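Local atomic coordinates of putative branched-chain amino acid aminotransferase IlvE (Streptococcus mutans, PDB entry 4DQN), a protein that probably transfers the amino group between isoleucine, leucine or valine and 2-oxoglutarate, using pyridoxal 5'-phosphate, in branched-chain amino acid metabolism. Residues Q75-N80 with D323-I328; L64-Y67 with S73-L76; Y258-R263 with H319-E324; Q109-N114 with L127-L132. All coordinates share one frame; numbering follows the deposited sequence.

Contact 1. Residues Q75-N80 with D323-I328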
loop_
_atom_site.group_PDB
_atom_site.type_symbol
_atom_site.label_atom_id
_atom_site.label_comp_id
_atom_site.label_asym_id
_atom_site.label_seq_id
_atom_site.Cartn_x
_atom_site.Cartn_y
_atom_site.Cartn_z
ATOM N N GLN A 75 -4.889 -16.551 -27.840
ATOM C CA GLN A 75 -5.752 -15.382 -27.737
ATOM C C GLN A 75 -5.803 -14.818 -26.317
ATOM O O GLN A 75 -5.548 -15.526 -25.343
ATOM C CB GLN A 75 -7.164 -15.726 -28.233
ATOM C CG GLN A 75 -7.857 -16.821 -27.426
ATOM C CD GLN A 75 -9.100 -17.336 -28.126
ATOM O OE1 GLN A 75 -9.166 -17.330 -29.348
ATOM N NE2 GLN A 75 -10.091 -17.783 -27.356
ATOM N N LEU A 76 -6.121 -13.531 -26.219
ATOM C CA LEU A 76 -6.355 -12.874 -24.939
ATOM C C LEU A 76 -7.852 -12.798 -24.719
ATOM O O LEU A 76 -8.631 -12.879 -25.680
ATOM C CB LEU A 76 -5.778 -11.457 -24.958
ATOM C CG LEU A 76 -4.260 -11.378 -25.049
ATOM C CD1 LEU A 76 -3.826 -9.926 -25.234
ATOM C CD2 LEU A 76 -3.610 -11.985 -23.795
ATOM N N PHE A 77 -8.251 -12.645 -23.459
ATOM C CA PHE A 77 -9.656 -12.606 -23.072
ATOM C C PHE A 77 -9.973 -11.273 -22.390
ATOM O O PHE A 77 -9.527 -11.017 -21.261
ATOM C CB PHE A 77 -9.954 -13.784 -22.133
ATOM C CG PHE A 77 -11.342 -13.769 -21.546
ATOM C CD1 PHE A 77 -12.435 -14.198 -22.294
ATOM C CD2 PHE A 77 -11.553 -13.341 -20.233
ATOM C CE1 PHE A 77 -13.718 -14.188 -21.748
ATOM C CE2 PHE A 77 -12.827 -13.326 -19.683
ATOM C CZ PHE A 77 -13.915 -13.752 -20.442
ATOM N N ARG A 78 -10.729 -10.434 -23.095
ATOM C CA ARG A 78 -11.164 -9.133 -22.594
ATOM C C ARG A 78 -10.047 -8.231 -22.026
ATOM O O ARG A 78 -10.235 -7.621 -20.979
ATOM C CB ARG A 78 -12.268 -9.336 -21.538
ATOM C CG ARG A 78 -13.497 -10.109 -22.067
ATOM C CD ARG A 78 -14.494 -10.467 -20.949
ATOM N NE ARG A 78 -15.651 -9.597 -20.634
ATOM C CZ ARG A 78 -15.876 -8.346 -21.029
ATOM N NH1 ARG A 78 -15.041 -7.702 -21.804
ATOM N NH2 ARG A 78 -16.977 -7.716 -20.640
ATOM N N PRO A 79 -8.895 -8.118 -22.723
ATOM C CA PRO A 79 -7.833 -7.319 -22.108
ATOM C C PRO A 79 -8.189 -5.835 -22.076
ATOM O O PRO A 79 -7.577 -5.105 -21.301
ATOM C CB PRO A 79 -6.646 -7.550 -23.035
ATOM C CG PRO A 79 -7.279 -7.834 -24.393
ATOM C CD PRO A 79 -8.498 -8.636 -24.050
ATOM N N ASN A 80 -9.143 -5.399 -22.902
ATOM C CA ASN A 80 -9.665 -4.033 -22.809
ATOM C C ASN A 80 -10.207 -3.725 -21.416
ATOM O O ASN A 80 -10.087 -2.592 -20.923
ATOM C CB ASN A 80 -10.770 -3.793 -23.846
ATOM C CG ASN A 80 -11.977 -4.687 -23.624
ATOM O OD1 ASN A 80 -11.847 -5.911 -23.528
ATOM N ND2 ASN A 80 -13.155 -4.081 -23.518
ATOM N N ASP A 323 -17.812 -24.197 -17.073
ATOM C CA ASP A 323 -17.661 -24.798 -18.399
ATOM C C ASP A 323 -17.825 -23.763 -19.513
ATOM O O ASP A 323 -17.034 -23.726 -20.465
ATOM C CB ASP A 323 -18.657 -25.957 -18.587
ATOM C CG ASP A 323 -18.283 -27.181 -17.774
ATOM O OD1 ASP A 323 -17.144 -27.217 -17.252
ATOM O OD2 ASP A 323 -19.110 -28.117 -17.667
ATOM N N GLU A 324 -18.829 -22.902 -19.383
ATOM C CA GLU A 324 -19.117 -21.903 -20.413
ATOM C C GLU A 324 -18.063 -20.796 -20.462
ATOM O O GLU A 324 -17.647 -20.379 -21.544
ATOM C CB GLU A 324 -20.517 -21.310 -20.202
ATOM C CG GLU A 324 -21.005 -20.408 -21.335
ATOM C CD GLU A 324 -21.618 -21.177 -22.500
ATOM O OE1 GLU A 324 -21.623 -22.430 -22.483
ATOM O OE2 GLU A 324 -22.104 -20.520 -23.444
ATOM N N LEU A 325 -17.626 -20.313 -19.304
ATOM C CA LEU A 325 -16.611 -19.254 -19.290
ATOM C C LEU A 325 -15.268 -19.742 -19.829
ATOM O O LEU A 325 -14.681 -19.100 -20.702
ATOM C CB LEU A 325 -16.425 -18.677 -17.882
ATOM C CG LEU A 325 -15.310 -17.636 -17.715
ATOM C CD1 LEU A 325 -15.615 -16.385 -18.526
ATOM C CD2 LEU A 325 -15.092 -17.288 -16.232
ATOM N N THR A 326 -14.785 -20.876 -19.317
ATOM C CA THR A 326 -13.509 -21.420 -19.774
ATOM C C THR A 326 -13.594 -21.860 -21.242
ATOM O O THR A 326 -12.633 -21.700 -22.002
ATOM C CB THR A 326 -13.002 -22.584 -18.885
ATOM O OG1 THR A 326 -13.981 -23.630 -18.839
ATOM C CG2 THR A 326 -12.729 -22.099 -17.473
ATOM N N GLY A 327 -14.746 -22.383 -21.655
ATOM C CA GLY A 327 -14.930 -22.741 -23.057
ATOM C C GLY A 327 -14.709 -21.543 -23.966
ATOM O O GLY A 327 -14.043 -21.631 -25.002
ATOM N N ILE A 328 -15.266 -20.410 -23.568
ATOM C CA ILE A 328 -15.112 -19.179 -24.323
ATOM C C ILE A 328 -13.658 -18.725 -24.330
ATOM O O ILE A 328 -13.119 -18.352 -25.378
ATOM C CB ILE A 328 -15.997 -18.071 -23.731
ATOM C CG1 ILE A 328 -17.466 -18.370 -24.035
ATOM C CG2 ILE A 328 -15.615 -16.693 -24.297
ATOM C CD1 ILE A 328 -18.427 -17.603 -23.149
#

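Contact 2. Residues L64-Y67 with S73-L76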
loop_
_atom_site.group_PDB
_atom_site.type_symbol
_atom_site.label_atom_id
_atom_site.label_comp_id
_atom_site.label_asym_id
_atom_site.label_seq_id
_atom_site.Cartn_x
_atom_site.Cartn_y
_atom_site.Cartn_z
ATOM N N LEU A 64 -3.925 -11.049 -16.357
ATOM C CA LEU A 64 -4.766 -11.543 -17.444
ATOM C C LEU A 64 -4.055 -12.708 -18.096
ATOM O O LEU A 64 -2.844 -12.866 -17.939
ATOM C CB LEU A 64 -5.097 -10.434 -18.459
ATOM C CG LEU A 64 -3.986 -9.770 -19.288
ATOM C CD1 LEU A 64 -4.571 -9.039 -20.492
ATOM C CD2 LEU A 64 -3.119 -8.815 -18.446
ATOM N N LYS A 65 -4.804 -13.546 -18.807
ATOM C CA LYS A 65 -4.235 -14.776 -19.343
ATOM C C LYS A 65 -4.274 -14.835 -20.865
ATOM O O LYS A 65 -5.157 -14.245 -21.495
ATOM C CB LYS A 65 -4.969 -15.993 -18.752
ATOM C CG LYS A 65 -4.556 -16.305 -17.317
ATOM C CD LYS A 65 -5.515 -17.307 -16.665
ATOM C CE LYS A 65 -4.979 -17.810 -15.339
ATOM N NZ LYS A 65 -5.943 -18.746 -14.681
ATOM N N ALA A 66 -3.293 -15.534 -21.443
ATOM C CA ALA A 66 -3.313 -15.862 -22.867
ATOM C C ALA A 66 -3.623 -17.343 -22.960
ATOM O O ALA A 66 -3.075 -18.144 -22.194
ATOM C CB ALA A 66 -1.956 -15.545 -23.537
ATOM N N TYR A 67 -4.494 -17.706 -23.895
ATOM C CA TYR A 67 -5.014 -19.062 -23.978
ATOM C C TYR A 67 -4.668 -19.640 -25.339
ATOM O O TYR A 67 -4.912 -18.992 -26.357
ATOM C CB TYR A 67 -6.547 -19.028 -23.841
ATOM C CG TYR A 67 -7.051 -18.398 -22.555
ATOM C CD1 TYR A 67 -7.188 -17.012 -22.438
ATOM C CD2 TYR A 67 -7.392 -19.186 -21.464
ATOM C CE1 TYR A 67 -7.642 -16.435 -21.249
ATOM C CE2 TYR A 67 -7.850 -18.620 -20.282
ATOM C CZ TYR A 67 -7.972 -17.248 -20.185
ATOM O OH TYR A 67 -8.432 -16.690 -19.008
ATOM N N SER A 73 -3.538 -21.539 -32.264
ATOM C CA SER A 73 -3.448 -20.086 -32.135
ATOM C C SER A 73 -3.727 -19.641 -30.694
ATOM O O SER A 73 -4.389 -20.352 -29.923
ATOM C CB SER A 73 -4.377 -19.378 -33.124
ATOM O OG SER A 73 -5.728 -19.771 -32.943
ATOM N N VAL A 74 -3.205 -18.471 -30.335
ATOM C CA VAL A 74 -3.273 -17.984 -28.958
ATOM C C VAL A 74 -4.127 -16.724 -28.912
ATOM O O VAL A 74 -4.116 -15.923 -29.847
ATOM C CB VAL A 74 -1.862 -17.693 -28.416
ATOM C CG1 VAL A 74 -1.930 -17.153 -26.974
ATOM C CG2 VAL A 74 -1.029 -18.962 -28.462
ATOM N N GLN A 75 -4.889 -16.551 -27.840
ATOM C CA GLN A 75 -5.752 -15.382 -27.737
ATOM C C GLN A 75 -5.803 -14.818 -26.317
ATOM O O GLN A 75 -5.548 -15.526 -25.343
ATOM C CB GLN A 75 -7.164 -15.726 -28.233
ATOM C CG GLN A 75 -7.857 -16.821 -27.426
ATOM C CD GLN A 75 -9.100 -17.336 -28.126
ATOM O OE1 GLN A 75 -9.166 -17.330 -29.348
ATOM N NE2 GLN A 75 -10.091 -17.783 -27.356
ATOM N N LEU A 76 -6.121 -13.531 -26.219
ATOM C CA LEU A 76 -6.355 -12.874 -24.939
ATOM C C LEU A 76 -7.852 -12.798 -24.719
ATOM O O LEU A 76 -8.631 -12.879 -25.680
ATOM C CB LEU A 76 -5.778 -11.457 -24.958
ATOM C CG LEU A 76 -4.260 -11.378 -25.049
ATOM C CD1 LEU A 76 -3.826 -9.926 -25.234
ATOM C CD2 LEU A 76 -3.610 -11.985 -23.795
#

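Contact 3. Residues Y258-R263 with H319-E324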
loop_
_atom_site.group_PDB
_atom_site.type_symbol
_atom_site.label_atom_id
_atom_site.label_comp_id
_atom_site.label_asym_id
_atom_site.label_seq_id
_atom_site.Cartn_x
_atom_site.Cartn_y
_atom_site.Cartn_z
ATOM N N TYR A 258 -22.544 -11.499 -17.075
ATOM C CA TYR A 258 -22.958 -11.455 -18.466
ATOM C C TYR A 258 -23.430 -12.828 -18.931
ATOM O O TYR A 258 -24.526 -12.956 -19.472
ATOM C CB TYR A 258 -21.791 -10.969 -19.325
ATOM C CG TYR A 258 -22.128 -10.725 -20.774
ATOM C CD1 TYR A 258 -22.243 -11.778 -21.675
ATOM C CD2 TYR A 258 -22.300 -9.439 -21.250
ATOM C CE1 TYR A 258 -22.546 -11.551 -23.002
ATOM C CE2 TYR A 258 -22.603 -9.201 -22.577
ATOM C CZ TYR A 258 -22.718 -10.259 -23.447
ATOM O OH TYR A 258 -23.005 -10.019 -24.774
ATOM N N LEU A 259 -22.612 -13.857 -18.716
ATOM C CA LEU A 259 -22.948 -15.197 -19.208
ATOM C C LEU A 259 -24.165 -15.775 -18.494
ATOM O O LEU A 259 -25.025 -16.380 -19.131
ATOM C CB LEU A 259 -21.754 -16.147 -19.094
ATOM C CG LEU A 259 -20.521 -15.722 -19.898
ATOM C CD1 LEU A 259 -19.354 -16.662 -19.656
ATOM C CD2 LEU A 259 -20.862 -15.648 -21.391
ATOM N N ALA A 260 -24.252 -15.576 -17.182
ATOM C CA ALA A 260 -25.418 -16.034 -16.423
ATOM C C ALA A 260 -26.724 -15.550 -17.058
ATOM O O ALA A 260 -27.677 -16.322 -17.224
ATOM C CB ALA A 260 -25.324 -15.573 -14.968
ATOM N N GLU A 261 -26.764 -14.270 -17.415
ATOM C CA GLU A 261 -27.947 -13.699 -18.052
ATOM C C GLU A 261 -28.100 -14.171 -19.494
ATOM O O GLU A 261 -29.123 -14.758 -19.859
ATOM C CB GLU A 261 -27.904 -12.161 -18.018
ATOM C CG GLU A 261 -29.136 -11.491 -18.662
ATOM C CD GLU A 261 -29.101 -9.972 -18.603
ATOM O OE1 GLU A 261 -28.256 -9.412 -17.867
ATOM O OE2 GLU A 261 -29.920 -9.331 -19.294
ATOM N N HIS A 262 -27.085 -13.918 -20.318
ATOM C CA HIS A 262 -27.252 -14.050 -21.771
ATOM C C HIS A 262 -27.111 -15.476 -22.308
ATOM O O HIS A 262 -27.477 -15.752 -23.456
ATOM C CB HIS A 262 -26.322 -13.073 -22.505
ATOM C CG HIS A 262 -26.602 -11.635 -22.190
ATOM N ND1 HIS A 262 -27.792 -11.022 -22.520
ATOM C CD2 HIS A 262 -25.860 -10.694 -21.554
ATOM C CE1 HIS A 262 -27.768 -9.765 -22.110
ATOM N NE2 HIS A 262 -26.607 -9.542 -21.520
ATOM N N ARG A 263 -26.580 -16.381 -21.493
ATOM C CA ARG A 263 -26.450 -17.777 -21.902
ATOM C C ARG A 263 -27.404 -18.659 -21.112
ATOM O O ARG A 263 -27.914 -19.665 -21.624
ATOM C CB ARG A 263 -25.015 -18.276 -21.688
ATOM C CG ARG A 263 -23.955 -17.532 -22.482
ATOM C CD ARG A 263 -24.133 -17.808 -23.949
ATOM N NE ARG A 263 -22.851 -17.861 -24.648
ATOM C CZ ARG A 263 -22.320 -16.797 -25.213
ATOM N NH1 ARG A 263 -22.987 -15.674 -25.135
ATOM N NH2 ARG A 263 -21.172 -16.841 -25.859
ATOM N N HIS A 319 -20.814 -25.445 -11.987
ATOM C CA HIS A 319 -20.233 -26.251 -13.061
ATOM C C HIS A 319 -20.555 -25.689 -14.438
ATOM O O HIS A 319 -19.689 -25.623 -15.309
ATOM C CB HIS A 319 -20.748 -27.689 -12.980
ATOM C CG HIS A 319 -19.809 -28.635 -12.303
ATOM N ND1 HIS A 319 -20.092 -29.232 -11.091
ATOM C CD2 HIS A 319 -18.601 -29.114 -12.684
ATOM C CE1 HIS A 319 -19.088 -30.020 -10.746
ATOM N NE2 HIS A 319 -18.169 -29.965 -11.694
ATOM N N LYS A 320 -21.808 -25.289 -14.630
ATOM C CA LYS A 320 -22.283 -24.803 -15.925
ATOM C C LYS A 320 -21.642 -23.478 -16.304
ATOM O O LYS A 320 -21.301 -23.250 -17.462
ATOM C CB LYS A 320 -23.809 -24.643 -15.904
ATOM C CG LYS A 320 -24.573 -25.905 -16.284
ATOM C CD LYS A 320 -25.995 -25.865 -15.735
ATOM C CE LYS A 320 -26.632 -24.492 -15.919
ATOM N NZ LYS A 320 -27.920 -24.350 -15.151
ATOM N N LEU A 321 -21.509 -22.594 -15.324
ATOM C CA LEU A 321 -20.878 -21.297 -15.545
ATOM C C LEU A 321 -19.396 -21.470 -15.834
ATOM O O LEU A 321 -18.851 -20.797 -16.715
ATOM C CB LEU A 321 -21.071 -20.391 -14.321
ATOM C CG LEU A 321 -22.510 -19.939 -14.058
ATOM C CD1 LEU A 321 -22.643 -19.296 -12.674
ATOM C CD2 LEU A 321 -22.942 -18.968 -15.116
ATOM N N TYR A 322 -18.747 -22.358 -15.084
ATOM C CA TYR A 322 -17.321 -22.637 -15.276
ATOM C C TYR A 322 -17.044 -23.181 -16.674
ATOM O O TYR A 322 -16.144 -22.697 -17.374
ATOM C CB TYR A 322 -16.821 -23.635 -14.227
ATOM C CG TYR A 322 -15.342 -24.000 -14.347
ATOM C CD1 TYR A 322 -14.361 -23.256 -13.689
ATOM C CD2 TYR A 322 -14.930 -25.097 -15.107
ATOM C CE1 TYR A 322 -13.008 -23.594 -13.790
ATOM C CE2 TYR A 322 -13.586 -25.437 -15.219
ATOM C CZ TYR A 322 -12.629 -24.681 -14.556
ATOM O OH TYR A 322 -11.289 -25.014 -14.657
ATOM N N ASP A 323 -17.812 -24.197 -17.073
ATOM C CA ASP A 323 -17.661 -24.798 -18.399
ATOM C C ASP A 323 -17.825 -23.763 -19.513
ATOM O O ASP A 323 -17.034 -23.726 -20.465
ATOM C CB ASP A 323 -18.657 -25.957 -18.587
ATOM C CG ASP A 323 -18.283 -27.181 -17.774
ATOM O OD1 ASP A 323 -17.144 -27.217 -17.252
ATOM O OD2 ASP A 323 -19.110 -28.117 -17.667
ATOM N N GLU A 324 -18.829 -22.902 -19.383
ATOM C CA GLU A 324 -19.117 -21.903 -20.413
ATOM C C GLU A 324 -18.063 -20.796 -20.462
ATOM O O GLU A 324 -17.647 -20.379 -21.544
ATOM C CB GLU A 324 -20.517 -21.310 -20.202
ATOM C CG GLU A 324 -21.005 -20.408 -21.335
ATOM C CD GLU A 324 -21.618 -21.177 -22.500
ATOM O OE1 GLU A 324 -21.623 -22.430 -22.483
ATOM O OE2 GLU A 324 -22.104 -20.520 -23.444
#

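Contact 4. Residues Q109-N114 with L127-L132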
loop_
_atom_site.group_PDB
_atom_site.type_symbol
_atom_site.label_atom_id
_atom_site.label_comp_id
_atom_site.label_asym_id
_atom_site.label_seq_id
_atom_site.Cartn_x
_atom_site.Cartn_y
_atom_site.Cartn_z
ATOM N N GLN A 109 2.515 -8.165 -27.616
ATOM C CA GLN A 109 3.958 -8.269 -27.839
ATOM C C GLN A 109 4.611 -9.275 -26.901
ATOM O O GLN A 109 5.506 -10.021 -27.314
ATOM C CB GLN A 109 4.652 -6.916 -27.638
ATOM C CG GLN A 109 4.452 -5.906 -28.755
ATOM C CD GLN A 109 5.323 -4.680 -28.548
ATOM O OE1 GLN A 109 6.539 -4.789 -28.427
ATOM N NE2 GLN A 109 4.697 -3.509 -28.480
ATOM N N VAL A 110 4.192 -9.279 -25.633
ATOM C CA VAL A 110 4.768 -10.209 -24.662
ATOM C C VAL A 110 4.378 -11.655 -24.975
ATOM O O VAL A 110 5.224 -12.554 -24.923
ATOM C CB VAL A 110 4.389 -9.836 -23.215
ATOM C CG1 VAL A 110 4.929 -10.880 -22.228
ATOM C CG2 VAL A 110 4.961 -8.470 -22.878
ATOM N N VAL A 111 3.112 -11.878 -25.317
ATOM C CA VAL A 111 2.651 -13.217 -25.678
ATOM C C VAL A 111 3.402 -13.733 -26.897
ATOM O O VAL A 111 3.958 -14.842 -26.872
ATOM C CB VAL A 111 1.156 -13.224 -25.988
ATOM C CG1 VAL A 111 0.724 -14.607 -26.431
ATOM C CG2 VAL A 111 0.361 -12.786 -24.750
ATOM N N ARG A 112 3.438 -12.926 -27.957
ATOM C CA ARG A 112 4.173 -13.300 -29.167
ATOM C C ARG A 112 5.650 -13.577 -28.888
ATOM O O ARG A 112 6.185 -14.577 -29.373
ATOM C CB ARG A 112 4.008 -12.250 -30.282
ATOM C CG ARG A 112 2.577 -12.109 -30.803
ATOM C CD ARG A 112 2.503 -11.317 -32.113
ATOM N NE ARG A 112 3.288 -10.086 -32.037
ATOM C CZ ARG A 112 2.766 -8.870 -31.909
ATOM N NH1 ARG A 112 1.450 -8.720 -31.848
ATOM N NH2 ARG A 112 3.560 -7.802 -31.846
ATOM N N ALA A 113 6.305 -12.738 -28.078
ATOM C CA ALA A 113 7.743 -12.897 -27.857
ATOM C C ALA A 113 8.057 -14.156 -27.053
ATOM O O ALA A 113 9.172 -14.685 -27.110
ATOM C CB ALA A 113 8.328 -11.655 -27.166
ATOM N N ASN A 114 7.066 -14.625 -26.297
ATOM C CA ASN A 114 7.222 -15.804 -25.442
ATOM C C ASN A 114 6.218 -16.897 -25.806
ATOM O O ASN A 114 5.812 -17.675 -24.941
ATOM C CB ASN A 114 6.998 -15.422 -23.968
ATOM C CG ASN A 114 8.020 -14.424 -23.456
ATOM O OD1 ASN A 114 9.166 -14.782 -23.195
ATOM N ND2 ASN A 114 7.604 -13.172 -23.286
ATOM N N LEU A 127 -0.771 -18.764 -20.261
ATOM C CA LEU A 127 0.320 -17.833 -20.021
ATOM C C LEU A 127 -0.240 -16.661 -19.225
ATOM O O LEU A 127 -1.058 -15.894 -19.730
ATOM C CB LEU A 127 0.932 -17.330 -21.337
ATOM C CG LEU A 127 2.191 -16.464 -21.133
ATOM C CD1 LEU A 127 3.351 -17.317 -20.672
ATOM C CD2 LEU A 127 2.566 -15.684 -22.404
ATOM N N TYR A 128 0.187 -16.525 -17.978
ATOM C CA TYR A 128 -0.295 -15.427 -17.139
ATOM C C TYR A 128 0.548 -14.175 -17.378
ATOM O O TYR A 128 1.774 -14.231 -17.330
ATOM C CB TYR A 128 -0.241 -15.830 -15.663
ATOM C CG TYR A 128 -0.731 -14.753 -14.711
ATOM C CD1 TYR A 128 -2.089 -14.442 -14.610
ATOM C CD2 TYR A 128 0.165 -14.058 -13.910
ATOM C CE1 TYR A 128 -2.536 -13.456 -13.732
ATOM C CE2 TYR A 128 -0.270 -13.081 -13.025
ATOM C CZ TYR A 128 -1.612 -12.787 -12.945
ATOM O OH TYR A 128 -2.034 -11.806 -12.077
ATOM N N LEU A 129 -0.123 -13.056 -17.635
ATOM C CA LEU A 129 0.540 -11.779 -17.841
ATOM C C LEU A 129 0.349 -10.928 -16.601
ATOM O O LEU A 129 -0.760 -10.832 -16.082
ATOM C CB LEU A 129 -0.092 -11.047 -19.030
ATOM C CG LEU A 129 0.542 -11.285 -20.404
ATOM C CD1 LEU A 129 0.658 -12.749 -20.695
ATOM C CD2 LEU A 129 -0.256 -10.616 -21.510
ATOM N N ARG A 130 1.435 -10.315 -16.141
ATOM C CA ARG A 130 1.408 -9.386 -15.020
ATOM C C ARG A 130 1.906 -7.992 -15.447
ATOM O O ARG A 130 3.122 -7.715 -15.421
ATOM C CB ARG A 130 2.280 -9.922 -13.886
ATOM C CG ARG A 130 2.386 -8.978 -12.683
ATOM C CD ARG A 130 1.035 -8.853 -11.990
ATOM N NE ARG A 130 1.251 -9.006 -10.572
ATOM C CZ ARG A 130 0.686 -9.921 -9.805
ATOM N NH1 ARG A 130 -0.221 -10.780 -10.271
ATOM N NH2 ARG A 130 1.009 -9.923 -8.541
ATOM N N PRO A 131 0.972 -7.113 -15.864
ATOM C CA PRO A 131 1.297 -5.702 -16.075
ATOM C C PRO A 131 1.497 -5.024 -14.725
ATOM O O PRO A 131 0.793 -5.340 -13.763
ATOM C CB PRO A 131 0.048 -5.147 -16.792
ATOM C CG PRO A 131 -0.664 -6.371 -17.336
ATOM C CD PRO A 131 -0.390 -7.442 -16.327
ATOM N N LEU A 132 2.467 -4.120 -14.652
ATOM C CA LEU A 132 2.796 -3.430 -13.419
ATOM C C LEU A 132 3.056 -1.982 -13.773
ATOM O O LEU A 132 3.737 -1.699 -14.765
ATOM C CB LEU A 132 4.063 -4.033 -12.804
ATOM C CG LEU A 132 4.700 -3.346 -11.595
ATOM C CD1 LEU A 132 3.877 -3.598 -10.343
ATOM C CD2 LEU A 132 6.113 -3.840 -11.392
#

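Contact 1. Residues Q75-N80 with D323-I328
Phe77, at the end of strand 74-77, pushes its ring against two aliphatic side chains of helix 316-329, Leu325 and Ile328, which stand three residues apart and so project from neighbouring turns. CB already points to the helix, and CG anti to the backbone N (chi1 174°) carries the ring on toward it. Its far corner does the touching. Phe77 CZ meets Leu325 CD1 at 3.7 Å, the two side chains crossing at about a right angle, with the methyl oblique to the ring. Beside it, Phe77 CE1 lies 4.0 Å from Ile328 CG2, and this methyl comes in at the ring edge, close to the ring plane. One face of the phenyl group is covered from within its own segment by Arg78, whose CG sits 3.9 Å above the ring centre. A flat, wholly apolar side chain suits this place, since its outer carbons, CZ and CE1, can meet two branched residues at once. Gln75 comes near the helix in another way: its extended chain carries NE2 toward the helix end, where it bonds to Gln329 O, while OE1 receives a hydrogen bond from Lys342. The strand and helix run at 140° to each other, and other elements pack around the same side chains: Ile340 of strand 340-342 on Phe77, and Leu259 of helix 251-262 on both Leu325 and Ile328.

Contact 2. Residues L64-Y67 with S73-L76
Tyr67 and Gln75 form an antiparallel hydrogen-bonded pair where strands 59-68 and 74-77 run side by side as a beta hairpin, their directions 155° apart. Two backbone bonds close the pair: Tyr67 N to Gln75 O at 2.8 Å, with the donor in the carbonyl plane, and Gln75 N to Tyr67 O at 2.9 Å. Tyr67 O is also approached by Val74 CA, at 3.2 Å, in a CA-H...O contact. On the face that carries Ala66, the small methyl sits between two branched residues of the partner strand: Ala66 CB lies 3.8 Å from Val74 CG1 and 3.9 Å from Leu76 CD2. Leu76 CG stands anti to the carbonyl carbon (chi1 -67°), and its CD2 also comes within 3.6 Å of Lys65 O. Val111 of helix 100-113 packs on Ala66 and Val74, continuing this apolar layer. On the other face Tyr67 turns its ring so that Gln75 O lies in plane at the edge, and Tyr67 also makes an edge-to-face contact with the ring of Phe330. The two bonds satisfy the backbone N and O of Tyr67 and Gln75, while Ala66, Val74 and Leu76 give their face of the sheet an apolar surface against which helix 100-113 packs.

Contact 3. Residues Y258-R263 with H319-E324
Arg263 and Glu324 join helix 316-329 to segment 258-263 by a salt bridge, in which Arg263 NE donates to Glu324 OE2 over 3.0 Å. The bond is bent, with an angle of 137° at the hydrogen, and it uses the anti lone pair of OE2, the one away from the other carboxylate oxygen. Both chains fold to make it. Arg263 turns at chi2 and again at chi3, so that its NE edge rather than its terminal nitrogens faces the acid, while Glu324 leaves its helix with CG anti to the backbone N and then bends at chi2 (83°). The two side chains cross at about a right angle, and the guanidinium and carboxylate planes stand 88° apart, so this is a single-bond contact and not a flat two-pronged pairing. The aliphatic part of Arg263 lies along the same oxygen, with CD 3.4 Å from Glu324 OE2. Leu259 CD2 lies against one face of the Arg263 guanidinium, 4.2 Å from its plane and over its centre, and NH2 makes a weak hydrogen bond to Lys334 O. Further along the helices, Leu321 extends CD2 to Ala260, 4.1 Å from its CB; a residue as small as alanine allows the leucine methyl to come close to the helix backbone, and Phe239 packs on both residues. Apolar packing in the interior is therefore bordered by one ion pair between two partly exposed residues, where the long chains of arginine and glutamate can meet, and each charge probably steadies the other.

Contact 4. Residues Q109-N114 with L127-L132
Val111 and Leu129 meet because the first torsion of the valine (chi1 177°) sends CG1 anti to the backbone N and leaves CG2 anti to the carbonyl carbon, directed at the strand. Leu127, two residues earlier on that strand, has its CG anti to the backbone N (chi1 -174°), which brings CD2 up to the helix. Val111 CG2 is the shared point of contact: it lies 3.9 Å from Leu129 CD2 and 4.1 Å from Leu129 CD1, so it sits against both branches of the leucine, the two side chains crossing at about a right angle. Leu127 uses CD2 alone, 4.3 Å from Val111 CG2 and 4.1 Å from Val111 CA. The short apolar side chain of valine allows the helix to lie close to the sheet, and the leucines of the strand have the length to reach it. Asn114 is the first residue past the helix; its ND2 turns back to Val110 O at 3.0 Å and also bonds to Phe23 O, tying the helix end to another part of the chain. On the other side of the strand, Arg130 NE hydrogen-bonds to His55 ND1 of the second subunit, and Tyr128 packs on Ile140 of that subunit. Strand 126-136 thus has the helix on one face and the subunit partner on the other, an alpha/beta packing in the domain built on the antiparallel sheet, as in the two-domain fold of class-IV aminotransferases.

In the fold
Contacts 1, 2 and 4 gather around one antiparallel sheet, while contact 3 lies farther off between two helices. Contacts 1 and 2 have centres about 8 Å apart and share strand 74-77; contacts 2 and 4, with centres about 9 Å apart, are joined through the neighbouring strands 59-68 and 126-136. Contact 3 shares helix 316-329 with contact 1, at about 12 Å between centres, but its centre is about 27 Å from that of contact 4. Along the chain the hairpin of contact 2 closes first, then contact 4, then contact 3 begins, and contact 1 spans from the hairpin to the last helix. That helix thereby links the sheet to helix 251-262, bringing distant parts of the chain together.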